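Local coordinates for protein endoglucanase A (Clostridium acetobutylicum, PDB 3IK2) that probably hydrolyses internal beta-1,4-glucosidic bonds of cellulose and related glucans, as a family 44 glycoside hydrolase with a TIM-like barrel, at residues H192-K204 with D234-G246. Sequence-based numbering, arbitrary orientation.
With ACT (acetate ion), chain J.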
ATOM      1  N   HIS A 192     -17.981 -16.137   7.527  1.00  7.97           N
ATOM      2  CA  HIS A 192     -17.057 -17.226   7.261  1.00  7.91           C
ATOM      3  C   HIS A 192     -16.513 -17.835   8.579  1.00  8.67           C
ATOM      4  O   HIS A 192     -15.317 -17.674   8.874  1.00  8.53           O
ATOM      5  CB  HIS A 192     -15.900 -16.717   6.371  1.00  7.97           C
ATOM      6  CG  HIS A 192     -15.047 -17.800   5.787  1.00  5.94           C
ATOM      7  ND1 HIS A 192     -14.183 -18.562   6.553  1.00  3.56           N
ATOM      8  CD2 HIS A 192     -14.906 -18.238   4.508  1.00  5.81           C
ATOM      9  CE1 HIS A 192     -13.542 -19.414   5.768  1.00  4.09           C
ATOM     10  NE2 HIS A 192     -13.974 -19.250   4.526  1.00  5.52           N
ATOM     11  N   PRO A 193     -17.383 -18.539   9.359  1.00  8.94           N
ATOM     12  CA  PRO A 193     -17.044 -19.114  10.671  1.00  9.28           C
ATOM     13  C   PRO A 193     -15.760 -19.976  10.692  1.00  9.96           C
ATOM     14  O   PRO A 193     -15.023 -19.964  11.682  1.00  9.47           O
ATOM     15  CB  PRO A 193     -18.280 -20.006  11.009  1.00  9.47           C
ATOM     16  CG  PRO A 193     -19.072 -20.106   9.805  1.00  8.48           C
ATOM     17  CD  PRO A 193     -18.795 -18.821   9.030  1.00  8.84           C
ATOM     18  N   ASP A 194     -15.518 -20.714   9.621  1.00 10.46           N
ATOM     19  CA  ASP A 194     -14.410 -21.654   9.570  1.00 11.83           C
ATOM     20  C   ASP A 194     -13.082 -21.030   9.145  1.00 12.05           C
ATOM     21  O   ASP A 194     -13.037 -20.050   8.420  1.00 11.89           O
ATOM     22  CB  ASP A 194     -14.722 -22.806   8.618  1.00 12.23           C
ATOM     23  CG  ASP A 194     -15.948 -23.636   9.041  1.00 14.35           C
ATOM     24  OD1 ASP A 194     -16.396 -23.613  10.207  1.00 15.06           O
ATOM     25  OD2 ASP A 194     -16.466 -24.338   8.160  1.00 17.71           O
ATOM     26  N   LYS A 195     -11.988 -21.633   9.585  1.00 12.49           N
ATOM     27  CA  LYS A 195     -10.667 -21.253   9.090  1.00 13.26           C
ATOM     28  C   LYS A 195     -10.602 -21.328   7.557  1.00 12.10           C
ATOM     29  O   LYS A 195     -11.171 -22.218   6.935  1.00 12.88           O
ATOM     30  CB  LYS A 195      -9.589 -22.107   9.774  1.00 13.32           C
ATOM     31  CG  LYS A 195      -9.275 -21.612  11.217  1.00 14.92           C
ATOM     32  CD  LYS A 195      -8.020 -22.284  11.800  1.00 16.07           C
ATOM     33  CE  LYS A 195      -7.332 -21.388  12.863  1.00 21.21           C
ATOM     34  NZ  LYS A 195      -6.090 -21.983  13.559  1.00 18.91           N
ATOM     35  N   THR A 196      -9.941 -20.360   6.946  1.00 11.23           N
ATOM     36  CA  THR A 196      -9.760 -20.344   5.501  1.00  9.58           C
ATOM     37  C   THR A 196      -8.641 -21.308   5.094  1.00  9.92           C
ATOM     38  O   THR A 196      -7.546 -21.261   5.613  1.00  9.86           O
ATOM     39  CB  THR A 196      -9.404 -18.927   5.014  1.00  9.89           C
ATOM     40  OG1 THR A 196     -10.275 -17.968   5.651  1.00  9.03           O
ATOM     41  CG2 THR A 196      -9.475 -18.845   3.501  1.00  6.75           C
ATOM     42  N   LYS A 197      -8.927 -22.184   4.151  1.00 10.20           N
ATOM     43  CA  LYS A 197      -7.933 -23.123   3.699  1.00 10.29           C
ATOM     44  C   LYS A 197      -7.025 -22.470   2.660  1.00  9.91           C
ATOM     45  O   LYS A 197      -7.423 -21.530   1.963  1.00  8.85           O
ATOM     46  CB  LYS A 197      -8.606 -24.351   3.109  1.00 10.01           C
ATOM     47  CG  LYS A 197      -9.228 -25.270   4.131  1.00 13.32           C
ATOM     48  CD  LYS A 197      -9.894 -26.428   3.373  1.00 21.21           C
ATOM     49  CE  LYS A 197     -10.352 -27.536   4.284  1.00 24.04           C
ATOM     50  NZ  LYS A 197     -11.495 -27.070   5.110  1.00 27.79           N
ATOM     51  N   CYS A 198      -5.787 -22.959   2.603  1.00 10.03           N
ATOM     52  CA  CYS A 198      -4.853 -22.583   1.552  1.00 10.82           C
ATOM     53  C   CYS A 198      -5.479 -22.887   0.206  1.00 10.31           C
ATOM     54  O   CYS A 198      -5.476 -22.047  -0.683  1.00 10.44           O
ATOM     55  CB  CYS A 198      -3.518 -23.336   1.707  1.00 10.11           C
ATOM     56  SG  CYS A 198      -2.708 -22.949   3.224  1.00 12.24           S
ATOM     57  N   SER A 199      -6.057 -24.073   0.070  1.00 10.82           N
ATOM     58  CA  SER A 199      -6.731 -24.442  -1.196  1.00 10.76           C
ATOM     59  C   SER A 199      -7.957 -23.546  -1.505  1.00 10.71           C
ATOM     60  O   SER A 199      -8.222 -23.224  -2.678  1.00 10.36           O
ATOM     61  CB  SER A 199      -7.161 -25.909  -1.165  1.00 10.86           C
ATOM     62  OG  SER A 199      -8.230 -26.074  -0.256  1.00 11.40           O
ATOM     63  N   GLU A 200      -8.686 -23.151  -0.460  1.00  9.52           N
ATOM     64  CA  GLU A 200      -9.826 -22.257  -0.615  1.00  9.85           C
ATOM     65  C   GLU A 200      -9.406 -20.868  -1.140  1.00  8.98           C
ATOM     66  O   GLU A 200      -9.950 -20.378  -2.135  1.00  7.99           O
ATOM     67  CB  GLU A 200     -10.604 -22.138   0.702  1.00  9.17           C
ATOM     68  CG  GLU A 200     -11.632 -20.995   0.696  1.00 10.28           C
ATOM     69  CD  GLU A 200     -12.341 -20.794   2.046  1.00 10.88           C
ATOM     70  OE1 GLU A 200     -11.930 -21.416   3.046  1.00 11.42           O
ATOM     71  OE2 GLU A 200     -13.302 -19.999   2.098  1.00 13.90           O
ATOM     72  N   VAL A 201      -8.422 -20.250  -0.486  1.00  9.01           N
ATOM     73  CA  VAL A 201      -7.935 -18.935  -0.935  1.00  8.55           C
ATOM     74  C   VAL A 201      -7.422 -18.944  -2.393  1.00  8.83           C
ATOM     75  O   VAL A 201      -7.726 -18.029  -3.178  1.00  8.76           O
ATOM     76  CB  VAL A 201      -6.883 -18.300   0.028  1.00  7.48           C
ATOM     77  CG1 VAL A 201      -5.542 -18.939  -0.088  1.00  5.25           C
ATOM     78  CG2 VAL A 201      -6.748 -16.797  -0.249  1.00  8.01           C
ATOM     79  N   LEU A 202      -6.629 -19.962  -2.726  1.00  8.90           N
ATOM     80  CA  LEU A 202      -6.107 -20.157  -4.070  1.00  9.31           C
ATOM     81  C   LEU A 202      -7.266 -20.211  -5.090  1.00  9.31           C
ATOM     82  O   LEU A 202      -7.248 -19.522  -6.099  1.00  8.30           O
ATOM     83  CB  LEU A 202      -5.296 -21.464  -4.115  1.00  8.71           C
ATOM     84  CG  LEU A 202      -4.819 -21.975  -5.474  1.00  9.80           C
ATOM     85  CD1 LEU A 202      -3.881 -20.954  -6.171  1.00  9.53           C
ATOM     86  CD2 LEU A 202      -4.148 -23.357  -5.352  1.00  9.22           C
ATOM     87  N   ASP A 203      -8.264 -21.039  -4.782  1.00 10.03           N
ATOM     88  CA  ASP A 203      -9.413 -21.281  -5.662  1.00 10.80           C
ATOM     89  C   ASP A 203     -10.267 -20.026  -5.844  1.00  9.27           C
ATOM     90  O   ASP A 203     -10.609 -19.660  -6.970  1.00  8.93           O
ATOM     91  CB  ASP A 203     -10.256 -22.439  -5.105  1.00 11.31           C
ATOM     92  CG  ASP A 203     -11.593 -22.578  -5.800  1.00 15.03           C
ATOM     93  OD1 ASP A 203     -12.632 -22.489  -5.116  1.00 22.80           O
ATOM     94  OD2 ASP A 203     -11.617 -22.774  -7.035  1.00 22.03           O
ATOM     95  N   LYS A 204     -10.582 -19.365  -4.738  1.00  7.96           N
ATOM     96  CA  LYS A 204     -11.375 -18.134  -4.783  1.00  7.36           C
ATOM     97  C   LYS A 204     -10.636 -16.995  -5.462  1.00  6.95           C
ATOM     98  O   LYS A 204     -11.201 -16.298  -6.296  1.00  7.42           O
ATOM     99  CB  LYS A 204     -11.801 -17.732  -3.376  1.00  7.31           C
ATOM    100  CG  LYS A 204     -13.104 -18.395  -2.943  1.00  7.15           C
ATOM    101  CD  LYS A 204     -13.348 -18.157  -1.472  1.00 11.50           C
ATOM    102  CE  LYS A 204     -14.768 -18.586  -1.082  1.00 14.06           C
ATOM    103  NZ  LYS A 204     -15.028 -18.256   0.341  1.00 14.86           N
ATOM    104  N   ASP A 234       2.427 -19.282   7.108  1.00  7.62           N
ATOM    105  CA  ASP A 234       1.670 -20.525   7.022  1.00  7.22           C
ATOM    106  C   ASP A 234       0.171 -20.271   6.886  1.00  7.59           C
ATOM    107  O   ASP A 234      -0.664 -21.083   7.300  1.00  6.48           O
ATOM    108  CB  ASP A 234       2.005 -21.445   8.214  1.00  7.75           C
ATOM    109  CG  ASP A 234       1.710 -20.824   9.574  1.00  7.49           C
ATOM    110  OD1 ASP A 234       1.971 -21.495  10.588  1.00 10.16           O
ATOM    111  OD2 ASP A 234       1.236 -19.675   9.672  1.00  9.91           O
ATOM    112  N   PHE A 235      -0.154 -19.148   6.236  1.00  8.12           N
ATOM    113  CA  PHE A 235      -1.546 -18.685   6.053  1.00  7.05           C
ATOM    114  C   PHE A 235      -2.325 -18.675   7.371  1.00  7.57           C
ATOM    115  O   PHE A 235      -3.480 -19.136   7.445  1.00  6.16           O
ATOM    116  CB  PHE A 235      -2.253 -19.464   4.937  1.00  7.18           C
ATOM    117  CG  PHE A 235      -3.468 -18.748   4.354  1.00  5.40           C
ATOM    118  CD1 PHE A 235      -3.397 -17.404   3.968  1.00  3.37           C
ATOM    119  CD2 PHE A 235      -4.672 -19.421   4.203  1.00  4.22           C
ATOM    120  CE1 PHE A 235      -4.514 -16.743   3.404  1.00  3.37           C
ATOM    121  CE2 PHE A 235      -5.802 -18.767   3.664  1.00  2.91           C
ATOM    122  CZ  PHE A 235      -5.721 -17.429   3.276  1.00  3.19           C
ATOM    123  N   ASN A 236      -1.668 -18.128   8.408  1.00  8.52           N
ATOM    124  CA  ASN A 236      -2.237 -17.970   9.757  1.00  9.16           C
ATOM    125  C   ASN A 236      -2.659 -19.332  10.371  1.00 10.06           C
ATOM    126  O   ASN A 236      -3.835 -19.543  10.736  1.00  9.56           O
ATOM    127  CB  ASN A 236      -3.414 -16.975   9.704  1.00  9.40           C
ATOM    128  CG  ASN A 236      -3.804 -16.430  11.076  1.00 11.55           C
ATOM    129  OD1 ASN A 236      -2.972 -16.324  11.968  1.00 13.38           O
ATOM    130  ND2 ASN A 236      -5.070 -16.052  11.235  1.00 13.06           N
ATOM    131  N   SER A 237      -1.696 -20.251  10.451  1.00 10.63           N
ATOM    132  CA  SER A 237      -1.922 -21.633  10.885  1.00 11.81           C
ATOM    133  C   SER A 237      -3.132 -22.282  10.197  1.00 11.99           C
ATOM    134  O   SER A 237      -4.041 -22.813  10.835  1.00 11.60           O
ATOM    135  CB  SER A 237      -2.037 -21.739  12.406  1.00 12.39           C
ATOM    136  OG  SER A 237      -1.205 -20.795  13.026  1.00 13.25           O
ATOM    137  N   SER A 238      -3.126 -22.224   8.874  1.00 12.09           N
ATOM    138  CA  SER A 238      -4.181 -22.821   8.088  1.00 11.79           C
ATOM    139  C   SER A 238      -4.228 -24.331   8.342  1.00 11.72           C
ATOM    140  O   SER A 238      -3.173 -24.982   8.377  1.00 12.23           O
ATOM    141  CB  SER A 238      -3.944 -22.508   6.618  1.00 11.74           C
ATOM    142  OG  SER A 238      -5.056 -22.891   5.840  1.00 13.83           O
ATOM    143  N   PRO A 239      -5.447 -24.897   8.551  1.00 11.59           N
ATOM    144  CA  PRO A 239      -5.555 -26.331   8.813  1.00 11.08           C
ATOM    145  C   PRO A 239      -4.965 -27.217   7.708  1.00 11.38           C
ATOM    146  O   PRO A 239      -4.482 -28.302   8.018  1.00 11.56           O
ATOM    147  CB  PRO A 239      -7.075 -26.558   8.972  1.00 11.71           C
ATOM    148  CG  PRO A 239      -7.727 -25.317   8.392  1.00 12.39           C
ATOM    149  CD  PRO A 239      -6.758 -24.220   8.617  1.00 10.88           C
ATOM    150  N   ASP A 240      -4.996 -26.779   6.445  1.00 10.47           N
ATOM    151  CA  ASP A 240      -4.432 -27.586   5.364  1.00 10.68           C
ATOM    152  C   ASP A 240      -2.963 -27.258   5.000  1.00 10.95           C
ATOM    153  O   ASP A 240      -2.410 -27.869   4.096  1.00 11.01           O
ATOM    154  CB  ASP A 240      -5.323 -27.539   4.112  1.00 10.83           C
ATOM    155  CG  ASP A 240      -5.320 -26.166   3.425  1.00  9.17           C
ATOM    156  OD1 ASP A 240      -5.215 -25.149   4.093  1.00 10.69           O
ATOM    157  OD2 ASP A 240      -5.469 -26.103   2.200  1.00 12.57           O
ATOM    158  N   TRP A 241      -2.336 -26.318   5.714  1.00 11.11           N
ATOM    159  CA  TRP A 241      -0.978 -25.892   5.346  1.00 11.77           C
ATOM    160  C   TRP A 241       0.048 -27.049   5.359  1.00 12.26           C
ATOM    161  O   TRP A 241       0.797 -27.220   4.396  1.00 11.89           O
ATOM    162  CB  TRP A 241      -0.501 -24.673   6.146  1.00 10.43           C
ATOM    163  CG  TRP A 241       0.925 -24.329   5.848  1.00 10.94           C
ATOM    164  CD1 TRP A 241       1.984 -24.345   6.738  1.00  9.30           C
ATOM    165  CD2 TRP A 241       1.478 -23.940   4.576  1.00  8.57           C
ATOM    166  NE1 TRP A 241       3.140 -23.981   6.086  1.00  7.98           N
ATOM    167  CE2 TRP A 241       2.861 -23.721   4.771  1.00  8.83           C
ATOM    168  CE3 TRP A 241       0.935 -23.764   3.285  1.00 10.44           C
ATOM    169  CZ2 TRP A 241       3.719 -23.337   3.727  1.00  8.31           C
ATOM    170  CZ3 TRP A 241       1.786 -23.396   2.251  1.00  9.40           C
ATOM    171  CH2 TRP A 241       3.169 -23.179   2.487  1.00 10.26           C
ATOM    172  N   SER A 242       0.040 -27.853   6.423  1.00 13.10           N
ATOM    173  CA  SER A 242       0.926 -29.026   6.524  1.00 14.62           C
ATOM    174  C   SER A 242       0.892 -29.945   5.319  1.00 15.00           C
ATOM    175  O   SER A 242       1.926 -30.364   4.829  1.00 15.39           O
ATOM    176  CB  SER A 242       0.626 -29.837   7.788  1.00 14.56           C
ATOM    177  OG  SER A 242       1.351 -29.253   8.863  1.00 17.04           O
ATOM    178  N   SER A 243      -0.307 -30.245   4.840  1.00 15.63           N
ATOM    179  CA  SER A 243      -0.466 -31.107   3.676  1.00 15.64           C
ATOM    180  C   SER A 243      -0.170 -30.473   2.302  1.00 15.12           C
ATOM    181  O   SER A 243      -0.035 -31.196   1.302  1.00 16.51           O
ATOM    182  CB  SER A 243      -1.863 -31.713   3.688  1.00 15.67           C
ATOM    183  OG  SER A 243      -2.843 -30.716   3.534  1.00 17.22           O
ATOM    184  N   VAL A 244      -0.090 -29.150   2.209  1.00 13.44           N
ATOM    185  CA  VAL A 244       0.197 -28.541   0.914  1.00 12.34           C
ATOM    186  C   VAL A 244       1.599 -27.899   0.910  1.00 12.80           C
ATOM    187  O   VAL A 244       2.075 -27.447  -0.124  1.00 13.21           O
ATOM    188  CB  VAL A 244      -0.920 -27.514   0.429  1.00 11.93           C
ATOM    189  CG1 VAL A 244      -2.297 -28.148   0.488  1.00 11.82           C
ATOM    190  CG2 VAL A 244      -0.896 -26.212   1.229  1.00 11.30           C
ATOM    191  N   LYS A 245       2.245 -27.873   2.070  1.00 12.24           N
ATOM    192  CA  LYS A 245       3.539 -27.232   2.222  1.00 12.06           C
ATOM    193  C   LYS A 245       4.579 -27.884   1.322  1.00 12.26           C
ATOM    194  O   LYS A 245       5.261 -27.198   0.587  1.00 12.63           O
ATOM    195  CB  LYS A 245       3.984 -27.264   3.687  1.00 11.86           C
ATOM    196  CG  LYS A 245       5.332 -26.644   3.949  1.00 11.70           C
ATOM    197  CD  LYS A 245       5.783 -26.782   5.420  1.00 12.72           C
ATOM    198  CE  LYS A 245       7.319 -26.545   5.520  1.00 11.99           C
ATOM    199  NZ  LYS A 245       7.685 -25.113   5.340  1.00 11.60           N
ATOM    200  N   GLY A 246       4.717 -29.206   1.364  1.00 12.64           N
ATOM    201  CA  GLY A 246       5.819 -29.848   0.637  1.00 12.53           C
ATOM    202  C   GLY A 246       7.139 -29.164   0.952  1.00 12.51           C
ATOM    203  O   GLY A 246       7.451 -28.900   2.121  1.00 12.60           O
TER
HETATM  204  C   ACT J 521     -12.495 -24.536  11.427  1.00 42.88           C
HETATM  205  O   ACT J 521     -12.283 -23.318  11.351  1.00 43.03           O
HETATM  206  OXT ACT J 521     -13.147 -24.869  12.440  1.00 43.47           O
HETATM  207  CH3 ACT J 521     -12.007 -25.502  10.378  1.00 42.64           C
HETATM  208  O   HOH W   1      -4.858 -19.546  13.725  1.00 39.56           O
HETATM  209  O   HOH W   2      -6.305 -19.871   7.824  1.00 16.79           O
HETATM  210  O   HOH W   3      -5.984 -28.396   0.714  1.00 24.98           O
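The N-terminus of helix 198-215, which lies between barrel strands 174-177 and 220-226 of the TIM-like barrel, is gripped by the carboxylate of Asp-240. This residue sits in the type I turn from Ser-238 to Trp-241, in the chain that leads from strand 220-226 to helix 251-266. The two oxygens divide the work. OD1 accepts from Cys-198 N at 2.7 Å, and OD2 accepts from Ser-199 N at 3.0 Å. Both use their syn lone pairs, and both bonds are fairly straight (158° and 164°). Asp-240 CG sits between its own backbone N and carbonyl carbon (chi1 69°), which turns the carboxylate toward the helix end. A water also donates to OD2. Ser-238 OG lies 3.0 Å from Thr-196 O and 2.9 Å from Asp-240 OD1, so its single proton has two possible acceptors.

Next to these polar groups, Cys-198 SG packs on Phe-235 CB at 3.9 Å and lies obliquely to the rings of Phe-235 and Trp-241. It is 3.7 Å from Trp-241 CE3. Val-201 CG1 makes an off-centre CH-pi contact with the Phe-235 ring, 4.1 Å from its centroid. Phe-251 stacks on the same ring, and Pro-181 also touches it. A second water bridges Thr-196 O and Phe-235 O. On the exposed side of the contact, the Lys-195 chain, extended beyond CG, passes Pro-239, with CB 3.7 Å from Pro-239 CD. Its NZ is joined to Asn-236 O through another water.

Asp-240's negative charge is probably stabilised by the helix dipole, which would favour the ionised form. The buried sulfur and rings pack the loop against the helix beside the two N-H bonds to Asp-240.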